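Local coordinates for cytolethal distending toxin protein B (PDB 1SR4) that probably acts as the DNase I-like catalytic subunit of a bacterial genotoxin, damaging the DNA of host cells, at residues 65-70 against 84-89; 36-41 against 101-106. All coordinates share one frame; numbering follows the deposited sequence.

Contact 1: residues 65-70 against 84-89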
loop_
_atom_site.group_PDB
_atom_site.type_symbol
_atom_site.label_atom_id
_atom_site.label_comp_id
_atom_site.label_asym_id
_atom_site.label_seq_id
_atom_site.Cartn_x
_atom_site.Cartn_y
_atom_site.Cartn_z
ATOM N N PRO B 65 14.813 -22.620 2.378
ATOM C CA PRO B 65 13.419 -22.842 2.758
ATOM C C PRO B 65 12.411 -22.143 1.834
ATOM O O PRO B 65 12.648 -21.037 1.343
ATOM C CB PRO B 65 13.370 -22.305 4.186
ATOM C CG PRO B 65 14.370 -21.177 4.150
ATOM C CD PRO B 65 15.515 -21.801 3.383
ATOM N N ILE B 66 11.296 -22.811 1.588
ATOM C CA ILE B 66 10.243 -22.253 0.755
ATOM C C ILE B 66 8.995 -23.056 1.096
ATOM O O ILE B 66 8.992 -24.281 0.999
ATOM C CB ILE B 66 10.609 -22.344 -0.754
ATOM C CG1 ILE B 66 9.733 -21.389 -1.570
ATOM C CG2 ILE B 66 10.494 -23.775 -1.252
ATOM C CD1 ILE B 66 8.266 -21.709 -1.554
ATOM N N GLU B 67 7.945 -22.368 1.530
ATOM C CA GLU B 67 6.720 -23.049 1.925
ATOM C C GLU B 67 5.501 -22.372 1.326
ATOM O O GLU B 67 5.532 -21.180 1.012
ATOM C CB GLU B 67 6.592 -23.046 3.451
ATOM C CG GLU B 67 7.727 -23.724 4.185
ATOM C CD GLU B 67 7.698 -23.420 5.674
ATOM O OE1 GLU B 67 7.695 -22.227 6.048
ATOM O OE2 GLU B 67 7.678 -24.374 6.476
ATOM N N GLU B 68 4.427 -23.133 1.178
ATOM C CA GLU B 68 3.187 -22.598 0.629
ATOM C C GLU B 68 2.138 -22.415 1.730
ATOM O O GLU B 68 1.962 -23.294 2.580
ATOM C CB GLU B 68 2.645 -23.542 -0.438
ATOM C CG GLU B 68 1.369 -23.062 -1.123
ATOM C CD GLU B 68 0.764 -24.147 -2.003
ATOM O OE1 GLU B 68 0.322 -25.168 -1.449
ATOM O OE2 GLU B 68 0.736 -23.996 -3.239
ATOM N N TYR B 69 1.451 -21.270 1.712
ATOM C CA TYR B 69 0.394 -20.957 2.673
ATOM C C TYR B 69 -0.801 -20.401 1.908
ATOM O O TYR B 69 -0.674 -20.002 0.751
ATOM C CB TYR B 69 0.836 -19.851 3.647
ATOM C CG TYR B 69 1.898 -20.242 4.641
ATOM C CD1 TYR B 69 1.578 -20.462 5.987
ATOM C CD2 TYR B 69 3.220 -20.391 4.242
ATOM C CE1 TYR B 69 2.572 -20.823 6.912
ATOM C CE2 TYR B 69 4.213 -20.748 5.148
ATOM C CZ TYR B 69 3.886 -20.965 6.479
ATOM O OH TYR B 69 4.874 -21.347 7.359
ATOM N N THR B 70 -1.960 -20.391 2.563
ATOM C CA THR B 70 -3.137 -19.750 2.001
ATOM C C THR B 70 -3.496 -18.691 3.051
ATOM O O THR B 70 -3.225 -18.850 4.255
ATOM C CB THR B 70 -4.353 -20.700 1.780
ATOM O OG1 THR B 70 -4.735 -21.309 3.016
ATOM C CG2 THR B 70 -4.023 -21.765 0.723
ATOM N N ILE B 84 0.502 -17.809 -0.505
ATOM C CA ILE B 84 1.715 -17.074 -0.168
ATOM C C ILE B 84 2.867 -18.071 -0.192
ATOM O O ILE B 84 2.794 -19.102 0.473
ATOM C CB ILE B 84 1.726 -16.444 1.254
ATOM C CG1 ILE B 84 0.528 -15.499 1.456
ATOM C CG2 ILE B 84 3.051 -15.650 1.432
ATOM C CD1 ILE B 84 0.422 -14.905 2.893
ATOM N N TYR B 85 3.917 -17.771 -0.962
ATOM C CA TYR B 85 5.112 -18.627 -1.024
ATOM C C TYR B 85 6.125 -17.857 -0.179
ATOM O O TYR B 85 6.502 -16.728 -0.493
ATOM C CB TYR B 85 5.538 -18.811 -2.468
ATOM C CG TYR B 85 4.493 -19.608 -3.203
ATOM C CD1 TYR B 85 4.447 -21.002 -3.082
ATOM C CD2 TYR B 85 3.459 -18.969 -3.895
ATOM C CE1 TYR B 85 3.390 -21.740 -3.619
ATOM C CE2 TYR B 85 2.396 -19.701 -4.439
ATOM C CZ TYR B 85 2.367 -21.089 -4.289
ATOM O OH TYR B 85 1.281 -21.821 -4.762
ATOM N N TYR B 86 6.529 -18.485 0.913
ATOM C CA TYR B 86 7.371 -17.859 1.927
ATOM C C TYR B 86 8.748 -18.498 2.108
ATOM O O TYR B 86 8.865 -19.708 2.302
ATOM C CB TYR B 86 6.555 -17.922 3.224
ATOM C CG TYR B 86 7.164 -17.378 4.495
ATOM C CD1 TYR B 86 7.568 -16.044 4.593
ATOM C CD2 TYR B 86 7.199 -18.166 5.651
ATOM C CE1 TYR B 86 7.981 -15.500 5.815
ATOM C CE2 TYR B 86 7.611 -17.630 6.884
ATOM C CZ TYR B 86 7.996 -16.295 6.956
ATOM O OH TYR B 86 8.377 -15.759 8.172
ATOM N N SER B 87 9.783 -17.676 2.043
ATOM C CA SER B 87 11.143 -18.148 2.223
ATOM C C SER B 87 11.669 -17.462 3.479
ATOM O O SER B 87 12.034 -16.289 3.453
ATOM C CB SER B 87 11.989 -17.781 1.009
ATOM O OG SER B 87 13.345 -18.110 1.245
ATOM N N ARG B 88 11.682 -18.191 4.588
ATOM C CA ARG B 88 12.124 -17.624 5.852
ATOM C C ARG B 88 13.647 -17.717 5.974
ATOM O O ARG B 88 14.178 -18.554 6.703
ATOM C CB ARG B 88 11.434 -18.360 7.000
ATOM C CG ARG B 88 11.650 -17.756 8.368
ATOM C CD ARG B 88 10.987 -18.614 9.448
ATOM N NE ARG B 88 11.325 -18.120 10.781
ATOM C CZ ARG B 88 12.458 -18.398 11.426
ATOM N NH1 ARG B 88 13.372 -19.187 10.873
ATOM N NH2 ARG B 88 12.688 -17.863 12.619
ATOM N N LEU B 89 14.333 -16.850 5.240
ATOM C CA LEU B 89 15.791 -16.805 5.222
ATOM C C LEU B 89 16.442 -16.334 6.519
ATOM O O LEU B 89 17.500 -16.846 6.912
ATOM C CB LEU B 89 16.255 -15.885 4.087
ATOM C CG LEU B 89 15.765 -16.250 2.682
ATOM C CD1 LEU B 89 16.117 -15.137 1.698
ATOM C CD2 LEU B 89 16.380 -17.566 2.256
HETATM O O HOH W 1 10.273 -20.583 4.558
#

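Contact 2: residues 36-41 against 101-106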
loop_
_atom_site.group_PDB
_atom_site.type_symbol
_atom_site.label_atom_id
_atom_site.label_comp_id
_atom_site.label_asym_id
_atom_site.label_seq_id
_atom_site.Cartn_x
_atom_site.Cartn_y
_atom_site.Cartn_z
ATOM N N GLY B 36 -6.151 -4.655 -8.144
ATOM C CA GLY B 36 -5.247 -5.300 -7.201
ATOM C C GLY B 36 -4.257 -6.196 -7.916
ATOM O O GLY B 36 -4.547 -6.715 -8.995
ATOM N N ALA B 37 -3.087 -6.410 -7.322
ATOM C CA ALA B 37 -2.094 -7.250 -7.982
ATOM C C ALA B 37 -2.460 -8.717 -7.992
ATOM O O ALA B 37 -3.032 -9.236 -7.035
ATOM C CB ALA B 37 -0.713 -7.079 -7.315
ATOM N N ASP B 38 -2.118 -9.381 -9.087
ATOM C CA ASP B 38 -2.313 -10.823 -9.225
ATOM C C ASP B 38 -1.147 -11.521 -8.519
ATOM O O ASP B 38 -1.273 -12.653 -8.024
ATOM C CB ASP B 38 -2.266 -11.219 -10.697
ATOM C CG ASP B 38 -3.393 -10.621 -11.483
ATOM O OD1 ASP B 38 -4.550 -10.949 -11.167
ATOM O OD2 ASP B 38 -3.127 -9.827 -12.400
ATOM N N ILE B 39 -0.012 -10.828 -8.509
ATOM C CA ILE B 39 1.213 -11.330 -7.910
ATOM C C ILE B 39 1.909 -10.165 -7.242
ATOM O O ILE B 39 2.151 -9.143 -7.868
ATOM C CB ILE B 39 2.163 -11.922 -8.989
ATOM C CG1 ILE B 39 1.487 -13.123 -9.668
ATOM C CG2 ILE B 39 3.490 -12.330 -8.343
ATOM C CD1 ILE B 39 2.167 -13.593 -10.913
ATOM N N LEU B 40 2.228 -10.329 -5.964
ATOM C CA LEU B 40 2.909 -9.297 -5.208
ATOM C C LEU B 40 4.184 -9.847 -4.572
ATOM O O LEU B 40 4.124 -10.827 -3.834
ATOM C CB LEU B 40 1.993 -8.797 -4.093
ATOM C CG LEU B 40 2.647 -7.925 -3.015
ATOM C CD1 LEU B 40 3.053 -6.576 -3.611
ATOM C CD2 LEU B 40 1.651 -7.735 -1.853
ATOM N N MET B 41 5.329 -9.236 -4.852
ATOM C CA MET B 41 6.567 -9.694 -4.218
ATOM C C MET B 41 6.800 -8.853 -2.968
ATOM O O MET B 41 6.578 -7.633 -2.974
ATOM C CB MET B 41 7.793 -9.581 -5.150
ATOM C CG MET B 41 7.601 -8.911 -6.508
ATOM S SD MET B 41 6.654 -9.827 -7.750
ATOM C CE MET B 41 7.123 -11.544 -7.239
ATOM N N VAL B 101 3.000 -13.349 -2.927
ATOM C CA VAL B 101 1.564 -13.588 -2.767
ATOM C C VAL B 101 1.015 -13.703 -4.182
ATOM O O VAL B 101 1.282 -12.850 -5.020
ATOM C CB VAL B 101 0.833 -12.409 -2.076
ATOM C CG1 VAL B 101 -0.665 -12.758 -1.911
ATOM C CG2 VAL B 101 1.477 -12.105 -0.725
ATOM N N SER B 102 0.238 -14.750 -4.432
ATOM C CA SER B 102 -0.327 -14.980 -5.747
ATOM C C SER B 102 -1.778 -15.446 -5.654
ATOM O O SER B 102 -2.137 -16.243 -4.777
ATOM C CB SER B 102 0.506 -16.056 -6.458
ATOM O OG SER B 102 0.053 -16.262 -7.781
ATOM N N ARG B 103 -2.612 -14.963 -6.568
ATOM C CA ARG B 103 -4.014 -15.381 -6.606
ATOM C C ARG B 103 -4.044 -16.835 -7.072
ATOM O O ARG B 103 -4.824 -17.642 -6.574
ATOM C CB ARG B 103 -4.826 -14.561 -7.617
ATOM C CG ARG B 103 -4.639 -13.065 -7.586
ATOM C CD ARG B 103 -5.301 -12.389 -6.400
ATOM N NE ARG B 103 -6.492 -13.077 -5.918
ATOM C CZ ARG B 103 -7.333 -12.559 -5.025
ATOM N NH1 ARG B 103 -7.121 -11.344 -4.541
ATOM N NH2 ARG B 103 -8.354 -13.279 -4.570
ATOM N N ARG B 104 -3.185 -17.158 -8.034
ATOM C CA ARG B 104 -3.134 -18.496 -8.588
ATOM C C ARG B 104 -2.032 -19.363 -7.986
ATOM O O ARG B 104 -0.963 -18.880 -7.637
ATOM C CB ARG B 104 -2.976 -18.399 -10.105
ATOM C CG ARG B 104 -4.201 -17.814 -10.782
ATOM C CD ARG B 104 -3.939 -17.408 -12.227
ATOM N NE ARG B 104 -3.681 -18.557 -13.084
ATOM C CZ ARG B 104 -3.404 -18.468 -14.380
ATOM N NH1 ARG B 104 -3.355 -17.276 -14.970
ATOM N NH2 ARG B 104 -3.168 -19.572 -15.079
ATOM N N GLN B 105 -2.302 -20.655 -7.858
ATOM C CA GLN B 105 -1.307 -21.556 -7.294
ATOM C C GLN B 105 -0.080 -21.691 -8.198
ATOM O O GLN B 105 -0.210 -21.703 -9.417
ATOM C CB GLN B 105 -1.929 -22.923 -7.072
ATOM C CG GLN B 105 -1.006 -23.861 -6.359
ATOM C CD GLN B 105 -1.738 -25.053 -5.831
ATOM O OE1 GLN B 105 -2.538 -25.668 -6.545
ATOM N NE2 GLN B 105 -1.481 -25.395 -4.574
ATOM N N ALA B 106 1.113 -21.785 -7.609
ATOM C CA ALA B 106 2.320 -21.942 -8.416
ATOM C C ALA B 106 2.423 -23.367 -8.974
ATOM O O ALA B 106 2.094 -24.336 -8.292
ATOM C CB ALA B 106 3.559 -21.632 -7.578
HETATM O O HOH W 2 -1.641 -15.106 -9.739
#

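Contact 1: residues 65-70 against 84-89
Y69 and Y86 meet on one face of the hairpin formed by strands 67-72 and 81-87, where their side chains cross at a slant and CE2 of Y69 lies 4.0 Å from CD2 of Y86. Beside them, CB of Y69 packs on CB of I84, its partner across the strands. On the other face, CD1 of I66 reaches the edge of the Y85 ring and the CB of that residue, 4.1 Å from the latter. E68 runs alongside Y85 and points the same way: its CG, anti to the backbone N (chi1 -178°), lies 3.5 Å from CE1 of the ring, and the extended chain carries the carboxylate on to the phenol. There the hydroxyl OH of Y85 donates to OE2 of E68 at 2.7 Å, using the anti lone pair of that oxygen. R57 makes a salt bridge to OE2, Q105 a hydrogen bond to it, and T55 a hydrogen bond to OE1.

Between the faces, the backbones of E67 and Y86 and of Y69 and I84 exchange two hydrogen bonds per pair. Of these, N of Y86 to O of E67 is nearly straight at 169°. Toward the open end, OG of S87 donates to O of P65 at 3.0 Å, and a water joins O of Y86 to N of R88, with a weak third bond to OE1 of E67. The salt bridge to R57 and the hydrogen bonds should favour a charged E68 and fix the rotation of its carboxylate, so that the buried E68 and Y85 bring a satisfied polar cluster into this antiparallel hairpin.

Contact 2: residues 36-41 against 101-106
L40 and V101 form an antiparallel hydrogen-bonded pair that joins strand 39-43 to strand 98-102. N of L40 donates to O of V101 and N of V101 returns a bond to O of L40, both 2.9 Å long, the second nearly straight at 172°. I39 and S102 make the adjoining non-hydrogen-bonded pair, their CA atoms 4.5 Å apart. Beyond the strand proper, N of R103 reaches O of D38 at 3.0 Å, which prolongs the pairing by one more bond.

The side chains add little direct contact. CB of L40 faces CB of V101 at 4.3 Å, on the side covered by helix 20-31. On the opposite face CG1 of I39 lies 3.9 Å from OG of S102. That hydroxyl, swung to the far side of CB from the backbone N (chi1 -176°), reaches past the end of its strand to donate to O of R104 at 2.8 Å. A water bridges the two segments here: it donates to OG of S102 and to O of D38 and accepts from N of R104, so O of D38 is gripped by both water and backbone where the strands part. CG of R103 comes up beside the same carbonyl, 3.4 Å from O of D38, and the chain then bends at chi2 and chi3. The R103 and D38 side chains cross at about a right angle, and NE of R103 stays 6.0 Å from OD1 of D38, too far for a salt bridge; instead NH2 binds N80, while OD2 of D38 is held by the backbone of K6. Antiparallel pairing of strands distant in sequence, backed by a helix, is consistent with one of the two packed sheets of the DNase I-like fold.

Overall arrangement
Contacts 1 and 2 lie in the same mixed sheet, their centres about 13 Å apart. Across it the strands run 67-72, 81-87, 98-102, 39-43, so contact 1 joins the first two of these and contact 2 the last two. Along the chain, 36-41 comes first, then both segments of contact 1, and 101-106 last: contact 2 closes a long excursion that includes the local hairpin. The two also touch directly, through Y85 with A106, E68 with Q105, and I84 against V101. With the 81-87/98-102 pairing between them, they tie four of its eight strands together; just beyond the C-terminal end of strand 81-87, L89 packs on Y9 of the cytolethal distending toxin protein C chain.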